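Local structure of P43 (Trichuris muris, 6QIX) at residues A[54-62]-A[360-368]; A[127-136]-A[342-350]. The protein is the major secreted protein of the whipworm parasite and tethers to matrix and inhibits interleukin-13 function. All blocks are in the same frame, centred on the assembly; numbering follows the deposited sequence.

Interaction 1. Residues A[54-62]-A[360-368]; sequences AHRNLTGVM and EYCKRVHEL. With NAG (2-acetamido-2-deoxy-beta-D-glucopyranose), chain C; ACT (acetate ion), chain D; ACT (acetate ion), chain G.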
loop_
_atom_site.group_PDB
_atom_site.type_symbol
_atom_site.label_atom_id
_atom_site.label_comp_id
_atom_site.label_asym_id
_atom_site.label_seq_id
_atom_site.Cartn_x
_atom_site.Cartn_y
_atom_site.Cartn_z
ATOM N N ALA A 54 -17.494 6.801 12.052
ATOM C CA ALA A 54 -16.161 6.243 11.826
ATOM C C ALA A 54 -16.163 4.853 12.442
ATOM O O ALA A 54 -15.853 4.674 13.619
ATOM C CB ALA A 54 -15.077 7.129 12.430
ATOM N N HIS A 55 -16.515 3.851 11.638
ATOM C CA HIS A 55 -16.706 2.504 12.160
ATOM C C HIS A 55 -15.440 1.662 12.164
ATOM O O HIS A 55 -15.365 0.691 12.922
ATOM C CB HIS A 55 -17.785 1.782 11.348
ATOM C CG HIS A 55 -19.164 2.332 11.554
ATOM N ND1 HIS A 55 -19.755 2.421 12.798
ATOM C CD2 HIS A 55 -20.071 2.818 10.672
ATOM C CE1 HIS A 55 -20.964 2.939 12.673
ATOM N NE2 HIS A 55 -21.180 3.188 11.394
ATOM N N ARG A 56 -14.454 1.994 11.343
ATOM C CA ARG A 56 -13.212 1.237 11.332
ATOM C C ARG A 56 -12.350 1.625 12.521
ATOM O O ARG A 56 -12.344 2.784 12.956
ATOM C CB ARG A 56 -12.434 1.488 10.038
ATOM C CG ARG A 56 -13.203 1.163 8.786
ATOM C CD ARG A 56 -12.454 1.567 7.502
ATOM N NE ARG A 56 -13.350 1.459 6.356
ATOM C CZ ARG A 56 -13.737 0.305 5.818
ATOM N NH1 ARG A 56 -13.265 -0.837 6.296
ATOM N NH2 ARG A 56 -14.584 0.291 4.791
ATOM N N ASN A 57 -11.589 0.654 13.024
ATOM C CA ASN A 57 -10.543 0.926 14.011
ATOM C C ASN A 57 -9.192 0.740 13.329
ATOM O O ASN A 57 -8.756 -0.388 13.116
ATOM C CB ASN A 57 -10.673 0.016 15.226
ATOM C CG ASN A 57 -9.494 0.142 16.178
ATOM O OD1 ASN A 57 -8.650 1.020 16.007
ATOM N ND2 ASN A 57 -9.429 -0.742 17.192
ATOM N N LEU A 58 -8.518 1.849 12.996
ATOM C CA LEU A 58 -7.229 1.770 12.321
ATOM C C LEU A 58 -6.057 1.853 13.285
ATOM O O LEU A 58 -4.906 1.810 12.843
ATOM C CB LEU A 58 -7.080 2.889 11.279
ATOM C CG LEU A 58 -8.151 3.004 10.206
ATOM C CD1 LEU A 58 -7.805 4.132 9.201
ATOM C CD2 LEU A 58 -8.303 1.670 9.475
ATOM N N THR A 59 -6.314 1.988 14.577
ATOM C CA THR A 59 -5.221 2.058 15.533
ATOM C C THR A 59 -4.351 0.820 15.414
ATOM O O THR A 59 -4.854 -0.302 15.401
ATOM C CB THR A 59 -5.768 2.191 16.951
ATOM O OG1 THR A 59 -6.621 3.340 17.016
ATOM C CG2 THR A 59 -4.626 2.349 17.943
ATOM N N GLY A 60 -3.039 1.023 15.340
ATOM C CA GLY A 60 -2.109 -0.085 15.262
ATOM C C GLY A 60 -1.798 -0.555 13.861
ATOM O O GLY A 60 -0.859 -1.346 13.680
ATOM N N VAL A 61 -2.539 -0.080 12.863
ATOM C CA VAL A 61 -2.318 -0.529 11.499
ATOM C C VAL A 61 -1.155 0.211 10.858
ATOM O O VAL A 61 -0.351 -0.390 10.145
ATOM C CB VAL A 61 -3.609 -0.359 10.681
ATOM C CG1 VAL A 61 -3.382 -0.768 9.236
ATOM C CG2 VAL A 61 -4.742 -1.143 11.306
ATOM N N MET A 62 -1.051 1.519 11.059
ATOM C CA MET A 62 0.044 2.270 10.460
ATOM C C MET A 62 0.418 3.427 11.381
ATOM O O MET A 62 0.518 4.581 10.963
ATOM C CB MET A 62 -0.319 2.752 9.054
ATOM C CG MET A 62 -1.740 3.237 8.881
ATOM S SD MET A 62 -1.901 4.407 7.509
ATOM C CE MET A 62 -0.681 3.765 6.364
ATOM N N GLU A 360 -10.892 -7.082 10.034
ATOM C CA GLU A 360 -12.054 -6.273 10.388
ATOM C C GLU A 360 -11.949 -4.860 9.823
ATOM O O GLU A 360 -12.946 -4.302 9.345
ATOM C CB GLU A 360 -12.244 -6.213 11.900
ATOM C CG GLU A 360 -13.539 -5.541 12.280
ATOM C CD GLU A 360 -14.783 -6.388 11.994
ATOM O OE1 GLU A 360 -14.671 -7.625 11.740
ATOM O OE2 GLU A 360 -15.901 -5.805 12.055
ATOM N N TYR A 361 -10.759 -4.259 9.874
ATOM C CA TYR A 361 -10.662 -2.874 9.434
ATOM C C TYR A 361 -10.730 -2.756 7.921
ATOM O O TYR A 361 -10.871 -1.639 7.424
ATOM C CB TYR A 361 -9.377 -2.195 9.957
ATOM C CG TYR A 361 -8.074 -2.783 9.477
ATOM C CD1 TYR A 361 -7.509 -2.417 8.255
ATOM C CD2 TYR A 361 -7.391 -3.700 10.255
ATOM C CE1 TYR A 361 -6.340 -2.970 7.836
ATOM C CE2 TYR A 361 -6.209 -4.235 9.843
ATOM C CZ TYR A 361 -5.694 -3.881 8.637
ATOM O OH TYR A 361 -4.497 -4.428 8.234
ATOM N N CYS A 362 -10.675 -3.872 7.190
ATOM C CA CYS A 362 -10.793 -3.841 5.735
ATOM C C CYS A 362 -12.205 -4.069 5.231
ATOM O O CYS A 362 -12.447 -3.889 4.037
ATOM C CB CYS A 362 -9.916 -4.908 5.060
ATOM S SG CYS A 362 -8.192 -4.487 4.983
ATOM N N LYS A 363 -13.122 -4.495 6.088
ATOM C CA LYS A 363 -14.449 -4.874 5.637
ATOM C C LYS A 363 -15.169 -3.697 5.002
ATOM O O LYS A 363 -15.010 -2.546 5.426
ATOM C CB LYS A 363 -15.260 -5.415 6.815
ATOM C CG LYS A 363 -14.969 -6.888 7.119
ATOM C CD LYS A 363 -15.700 -7.402 8.344
ATOM C CE LYS A 363 -15.301 -8.839 8.609
ATOM N NZ LYS A 363 -15.873 -9.358 9.872
ATOM N N ARG A 364 -15.956 -3.987 3.963
ATOM C CA ARG A 364 -16.849 -2.980 3.411
ATOM C C ARG A 364 -17.785 -2.487 4.506
ATOM O O ARG A 364 -18.085 -3.203 5.463
ATOM C CB ARG A 364 -17.635 -3.547 2.225
ATOM C CG ARG A 364 -16.826 -3.549 0.936
ATOM C CD ARG A 364 -17.573 -4.170 -0.213
ATOM N NE ARG A 364 -18.548 -3.248 -0.776
ATOM C CZ ARG A 364 -19.359 -3.538 -1.788
ATOM N NH1 ARG A 364 -19.319 -4.733 -2.357
ATOM N NH2 ARG A 364 -20.218 -2.631 -2.224
ATOM N N VAL A 365 -18.237 -1.239 4.371
ATOM C CA VAL A 365 -19.024 -0.628 5.442
ATOM C C VAL A 365 -20.206 -1.513 5.816
ATOM O O VAL A 365 -20.492 -1.714 6.998
ATOM C CB VAL A 365 -19.475 0.790 5.039
ATOM C CG1 VAL A 365 -18.260 1.707 4.821
ATOM C CG2 VAL A 365 -20.355 0.724 3.793
ATOM N N HIS A 366 -20.877 -2.104 4.820
ATOM C CA HIS A 366 -22.046 -2.937 5.109
ATOM C C HIS A 366 -21.682 -4.278 5.743
ATOM O O HIS A 366 -22.541 -4.900 6.374
ATOM C CB HIS A 366 -22.868 -3.184 3.834
ATOM C CG HIS A 366 -22.309 -4.254 2.946
ATOM N ND1 HIS A 366 -21.463 -3.980 1.890
ATOM C CD2 HIS A 366 -22.473 -5.600 2.956
ATOM C CE1 HIS A 366 -21.127 -5.112 1.294
ATOM N NE2 HIS A 366 -21.728 -6.109 1.920
ATOM N N GLU A 367 -20.447 -4.752 5.577
ATOM C CA GLU A 367 -20.026 -5.988 6.226
ATOM C C GLU A 367 -19.650 -5.779 7.694
ATOM O O GLU A 367 -19.604 -6.753 8.446
ATOM C CB GLU A 367 -18.829 -6.598 5.483
ATOM C CG GLU A 367 -19.107 -7.098 4.055
ATOM C CD GLU A 367 -17.822 -7.413 3.284
ATOM O OE1 GLU A 367 -16.746 -6.793 3.579
ATOM O OE2 GLU A 367 -17.901 -8.279 2.373
ATOM N N LEU A 368 -19.362 -4.545 8.113
ATOM C CA LEU A 368 -18.939 -4.272 9.490
ATOM C C LEU A 368 -20.003 -4.751 10.471
ATOM O O LEU A 368 -20.381 -4.025 11.382
ATOM C CB LEU A 368 -18.665 -2.780 9.692
ATOM C CG LEU A 368 -17.417 -2.227 8.989
ATOM C CD1 LEU A 368 -17.435 -0.686 8.880
ATOM C CD2 LEU A 368 -16.125 -2.670 9.682
HETATM C C1 NAG C . -8.342 -0.710 18.169
HETATM C C2 NAG C . -8.848 -1.054 19.568
HETATM C C3 NAG C . -7.702 -0.980 20.577
HETATM C C4 NAG C . -6.549 -1.875 20.140
HETATM C C5 NAG C . -6.108 -1.519 18.722
HETATM C C6 NAG C . -5.041 -2.455 18.186
HETATM C C7 NAG C . -11.224 -0.554 19.923
HETATM C C8 NAG C . -12.224 0.473 20.361
HETATM N N2 NAG C . -9.939 -0.177 19.961
HETATM O O3 NAG C . -8.156 -1.389 21.861
HETATM O O4 NAG C . -5.448 -1.723 21.031
HETATM O O5 NAG C . -7.228 -1.589 17.822
HETATM O O6 NAG C . -5.581 -3.601 17.535
HETATM O O7 NAG C . -11.565 -1.677 19.546
HETATM C C ACT D . -15.159 4.063 5.151
HETATM O O ACT D . -14.901 3.837 6.346
HETATM O OXT ACT D . -15.157 3.263 4.181
HETATM C CH3 ACT D . -15.468 5.543 4.836
HETATM C C ACT G . -19.201 0.126 -0.677
HETATM O O ACT G . -20.162 -0.174 -1.442
HETATM O OXT ACT G . -18.553 -0.616 0.105
HETATM C CH3 ACT G . -18.708 1.586 -0.713
#

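Interaction 2. Residues A[127-136]-A[342-350]; sequences KLKQCFTRPD and CCCHPYEPN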
loop_
_atom_site.group_PDB
_atom_site.type_symbol
_atom_site.label_atom_id
_atom_site.label_comp_id
_atom_site.label_asym_id
_atom_site.label_seq_id
_atom_site.Cartn_x
_atom_site.Cartn_y
_atom_site.Cartn_z
ATOM N N LYS A 127 -0.973 -0.760 2.519
ATOM C CA LYS A 127 -1.615 -1.729 3.407
ATOM C C LYS A 127 -3.119 -1.513 3.464
ATOM O O LYS A 127 -3.910 -2.484 3.496
ATOM C CB LYS A 127 -1.014 -1.583 4.799
ATOM C CG LYS A 127 -1.577 -2.478 5.884
ATOM C CD LYS A 127 -0.575 -2.617 7.048
ATOM C CE LYS A 127 -1.111 -3.439 8.228
ATOM N NZ LYS A 127 -0.110 -4.455 8.717
ATOM N N LEU A 128 -3.533 -0.235 3.475
ATOM C CA LEU A 128 -4.949 0.110 3.521
ATOM C C LEU A 128 -5.592 0.053 2.140
ATOM O O LEU A 128 -6.729 -0.401 2.016
ATOM C CB LEU A 128 -5.144 1.491 4.128
ATOM C CG LEU A 128 -4.800 1.603 5.604
ATOM C CD1 LEU A 128 -5.092 2.988 6.126
ATOM C CD2 LEU A 128 -5.553 0.591 6.412
ATOM N N LYS A 129 -4.891 0.497 1.106
ATOM C CA LYS A 129 -5.400 0.371 -0.257
ATOM C C LYS A 129 -5.716 -1.087 -0.573
ATOM O O LYS A 129 -6.698 -1.391 -1.265
ATOM C CB LYS A 129 -4.377 0.940 -1.259
ATOM C CG LYS A 129 -4.129 2.418 -1.108
ATOM C CD LYS A 129 -2.891 2.823 -1.891
ATOM C CE LYS A 129 -3.208 3.112 -3.315
ATOM N NZ LYS A 129 -1.998 3.691 -4.043
ATOM N N GLN A 130 -4.943 -2.011 -0.015
ATOM C CA GLN A 130 -5.143 -3.412 -0.338
ATOM C C GLN A 130 -6.413 -3.973 0.276
ATOM O O GLN A 130 -6.819 -5.095 -0.090
ATOM C CB GLN A 130 -3.886 -4.189 0.077
ATOM C CG GLN A 130 -2.756 -3.972 -0.933
ATOM C CD GLN A 130 -1.423 -4.514 -0.486
ATOM O OE1 GLN A 130 -1.335 -5.181 0.523
ATOM N NE2 GLN A 130 -0.373 -4.175 -1.197
ATOM N N CYS A 131 -7.091 -3.222 1.146
ATOM C CA CYS A 131 -8.385 -3.689 1.623
ATOM C C CYS A 131 -9.342 -3.868 0.460
ATOM O O CYS A 131 -10.287 -4.666 0.540
ATOM C CB CYS A 131 -8.997 -2.700 2.619
ATOM S SG CYS A 131 -8.090 -2.566 4.197
ATOM N N PHE A 132 -9.151 -3.094 -0.616
ATOM C CA PHE A 132 -10.099 -3.111 -1.729
ATOM C C PHE A 132 -9.520 -3.795 -2.958
ATOM O O PHE A 132 -9.882 -3.469 -4.085
ATOM C CB PHE A 132 -10.564 -1.682 -2.001
ATOM C CG PHE A 132 -11.073 -1.000 -0.742
ATOM C CD1 PHE A 132 -12.276 -1.408 -0.167
ATOM C CD2 PHE A 132 -10.323 -0.031 -0.087
ATOM C CE1 PHE A 132 -12.733 -0.849 0.999
ATOM C CE2 PHE A 132 -10.790 0.546 1.065
ATOM C CZ PHE A 132 -12.005 0.137 1.611
ATOM N N THR A 133 -8.630 -4.771 -2.737
ATOM C CA THR A 133 -8.043 -5.593 -3.791
ATOM C C THR A 133 -8.537 -7.033 -3.710
ATOM O O THR A 133 -7.904 -7.937 -4.273
ATOM C CB THR A 133 -6.507 -5.572 -3.732
ATOM O OG1 THR A 133 -6.061 -6.041 -2.453
ATOM C CG2 THR A 133 -5.939 -4.188 -3.966
ATOM N N ARG A 134 -9.656 -7.266 -3.012
ATOM C CA ARG A 134 -10.202 -8.610 -2.930
ATOM C C ARG A 134 -10.776 -9.063 -4.273
ATOM O O ARG A 134 -11.182 -8.234 -5.110
ATOM C CB ARG A 134 -11.294 -8.694 -1.875
ATOM C CG ARG A 134 -10.838 -8.324 -0.506
ATOM C CD ARG A 134 -12.019 -7.726 0.312
ATOM N NE ARG A 134 -13.208 -8.583 0.320
ATOM C CZ ARG A 134 -14.307 -8.315 1.040
ATOM N NH1 ARG A 134 -14.336 -7.242 1.830
ATOM N NH2 ARG A 134 -15.375 -9.100 0.973
ATOM N N PRO A 135 -10.855 -10.386 -4.491
ATOM C CA PRO A 135 -11.424 -10.857 -5.750
ATOM C C PRO A 135 -12.840 -10.396 -5.923
ATOM O O PRO A 135 -13.309 -10.262 -7.067
ATOM C CB PRO A 135 -11.324 -12.384 -5.647
ATOM C CG PRO A 135 -11.228 -12.678 -4.238
ATOM C CD PRO A 135 -10.467 -11.517 -3.632
ATOM N N ASP A 136 -13.546 -10.178 -4.810
ATOM C CA ASP A 136 -14.944 -9.818 -4.853
ATOM C C ASP A 136 -15.170 -8.319 -4.639
ATOM O O ASP A 136 -16.311 -7.895 -4.476
ATOM C CB ASP A 136 -15.762 -10.661 -3.840
ATOM C CG ASP A 136 -15.240 -10.578 -2.397
ATOM O OD1 ASP A 136 -14.150 -10.035 -2.195
ATOM O OD2 ASP A 136 -15.937 -11.078 -1.454
ATOM N N CYS A 342 -2.463 -20.566 6.907
ATOM C CA CYS A 342 -2.041 -19.217 6.547
ATOM C C CYS A 342 -2.967 -18.589 5.516
ATOM O O CYS A 342 -3.436 -19.257 4.599
ATOM C CB CYS A 342 -0.616 -19.208 5.978
ATOM S SG CYS A 342 0.610 -19.997 7.080
ATOM N N CYS A 343 -3.155 -17.286 5.664
ATOM C CA CYS A 343 -3.884 -16.454 4.713
ATOM C C CYS A 343 -3.120 -15.157 4.437
ATOM O O CYS A 343 -2.367 -14.663 5.281
ATOM C CB CYS A 343 -5.289 -16.058 5.260
ATOM S SG CYS A 343 -6.297 -17.406 5.899
ATOM N N CYS A 344 -3.356 -14.555 3.276
ATOM C CA CYS A 344 -2.634 -13.306 2.967
ATOM C C CYS A 344 -3.523 -12.066 3.044
ATOM O O CYS A 344 -4.711 -12.086 2.712
ATOM C CB CYS A 344 -1.973 -13.358 1.577
ATOM S SG CYS A 344 -0.602 -14.528 1.495
ATOM N N HIS A 345 -2.925 -10.984 3.490
ATOM C CA HIS A 345 -3.573 -9.694 3.574
ATOM C C HIS A 345 -4.304 -9.400 2.261
ATOM O O HIS A 345 -3.701 -9.527 1.184
ATOM C CB HIS A 345 -2.491 -8.632 3.851
ATOM C CG HIS A 345 -3.036 -7.264 4.082
ATOM N ND1 HIS A 345 -3.602 -6.900 5.280
ATOM C CD2 HIS A 345 -3.173 -6.200 3.254
ATOM C CE1 HIS A 345 -4.006 -5.647 5.209
ATOM N NE2 HIS A 345 -3.764 -5.199 3.984
ATOM N N PRO A 346 -5.555 -8.910 2.310
ATOM C CA PRO A 346 -6.284 -8.399 3.494
ATOM C C PRO A 346 -7.100 -9.452 4.262
ATOM O O PRO A 346 -7.998 -9.118 5.044
ATOM C CB PRO A 346 -7.223 -7.358 2.897
ATOM C CG PRO A 346 -7.544 -7.929 1.542
ATOM C CD PRO A 346 -6.225 -8.556 1.055
ATOM N N TYR A 347 -6.764 -10.721 4.071
ATOM C CA TYR A 347 -7.384 -11.826 4.797
ATOM C C TYR A 347 -6.493 -12.307 5.939
ATOM O O TYR A 347 -5.295 -12.067 5.961
ATOM C CB TYR A 347 -7.671 -12.979 3.834
ATOM C CG TYR A 347 -8.644 -12.632 2.713
ATOM C CD1 TYR A 347 -10.006 -12.945 2.832
ATOM C CD2 TYR A 347 -8.215 -11.988 1.547
ATOM C CE1 TYR A 347 -10.900 -12.657 1.800
ATOM C CE2 TYR A 347 -9.096 -11.686 0.542
ATOM C CZ TYR A 347 -10.434 -12.012 0.676
ATOM O OH TYR A 347 -11.309 -11.684 -0.339
ATOM N N GLU A 348 -7.110 -12.995 6.902
ATOM C CA GLU A 348 -6.393 -13.614 8.009
ATOM C C GLU A 348 -7.096 -14.924 8.361
ATOM O O GLU A 348 -8.276 -15.093 8.062
ATOM C CB GLU A 348 -6.360 -12.675 9.222
ATOM C CG GLU A 348 -7.769 -12.380 9.779
ATOM C CD GLU A 348 -7.832 -11.335 10.922
ATOM O OE1 GLU A 348 -6.797 -10.855 11.437
ATOM O OE2 GLU A 348 -8.960 -10.978 11.300
ATOM N N PRO A 349 -6.407 -15.836 9.026
ATOM C CA PRO A 349 -7.111 -17.066 9.434
ATOM C C PRO A 349 -8.233 -16.736 10.404
ATOM O O PRO A 349 -8.104 -15.844 11.253
ATOM C CB PRO A 349 -6.023 -17.927 10.085
ATOM C CG PRO A 349 -4.712 -17.373 9.565
ATOM C CD PRO A 349 -4.960 -15.881 9.346
ATOM N N ASN A 350 -9.342 -17.484 10.283
ATOM C CA ASN A 350 -10.388 -17.465 11.298
ATOM C C ASN A 350 -9.866 -18.141 12.588
ATOM O O ASN A 350 -8.728 -18.598 12.674
ATOM C CB ASN A 350 -11.666 -18.115 10.743
ATOM C CG ASN A 350 -11.546 -19.605 10.561
ATOM O OD1 ASN A 350 -10.493 -20.200 10.796
ATOM N ND2 ASN A 350 -12.643 -20.227 10.093
HETATM O O HOH W 1 -3.041 -7.789 -0.955
HETATM O O HOH W 2 -13.821 -12.728 -0.290
#

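Interaction 1. Residues A[54-62]-A[360-368]
The Y361 ring carries V61 CG2 over the centre of one face, and the R56 guanidinium takes its partners at its edge. The first is a CH-pi contact, with V61 CG2 3.8 Å from the ring centroid and 13° off the normal. The second is an arginine bridging backbone carbonyls in a loop-to-loop contact: the last ordered residues, 360-368, lie against the disulfide-rich N-terminal part of the chain. R56 is extended from CG to NE, which carries its guanidinium to the backbone of 361-363. R56 NH1 donates to K363 O at 2.6 Å and to Y361 O at 2.8 Å. Neither bond is straight, at 140° and 135°, and NH1 stands above the carbonyl plane of Y361. R56 NH2 adds a weak bond to K363 O. An acetate, probably from the crystallisation liquor, meets NE and NH2; Y43 and Y145 also bond it. The L58 side chain crosses that of Y361 at about a right angle, with L58 CD2 4.0 Å from Y361 CB. L368 CD1 touches H55 CB, though H55 is poorly ordered. N57 OD1 accepts from T59 N in an Asx turn. N57 ND2 bears the glycan, bonded to NAG C1 at 1.5 Å.

Interaction 2. Residues A[127-136]-A[342-350]
H345 sets its ring edge against K127, on helix 126-129, and Q130, in the 3-10 segment 130-131. They meet a type VIa beta turn, C344-Y347, with a cis peptide bond before P346; it joins strands 339-344 and 347-349. H345 has CG anti to its own N (chi1 -175°), which carries the ring to the helix. H345 NE2 donates to K127 O at 2.8 Å. The bond lies in the carbonyl plane, on a lone pair, and near the ring plane. H345 ND1 is hydrogen-bonded to K359, so the imidazole is held at both nitrogens, which restricts its rotation. Q130 OE1 comes to the same ring edge, 3.4 Å from H345 CD2, while Q130 NE2 bonds M326 O. P346 packs on the 3-10 turn, with CG 3.3 Å from Q130 O. That carbonyl accepts from T133 N and T133 OG1. Farther along, Y347 crosses R134 at about a right angle, its OH 3.4 Å from R134 CB, and P135 CD lies at the ring edge. R134 grips D136 side-on through NE and NH2, and NH2 also meets E367. A water bridges D136 and Y347: it donates to D136 OD2 at 2.9 Å and lies 2.7 Å from Y347 OH.

In the fold
The two contacts have centres 12 Å apart and touch directly. In chain order the segments run 54-62, 127-136, 342-350 and 360-368, so interaction 2 is nested inside the loop closed by interaction 1. The C131-C362 disulfide ties one to the other, and E367 OE2 adds a salt bridge to R134 NH2. Between them, Y361 OH packs on H345 CE1 and K127 CE. Helix 126-129 is shared ground, since V61 also touches it. Interaction 1 lies at the surface and interaction 2 is mostly buried. They bring two segments from the first half of the chain (54-62, 127-136) together with two close to its last ordered residue (342-350, 360-368) in one cross-linked patch.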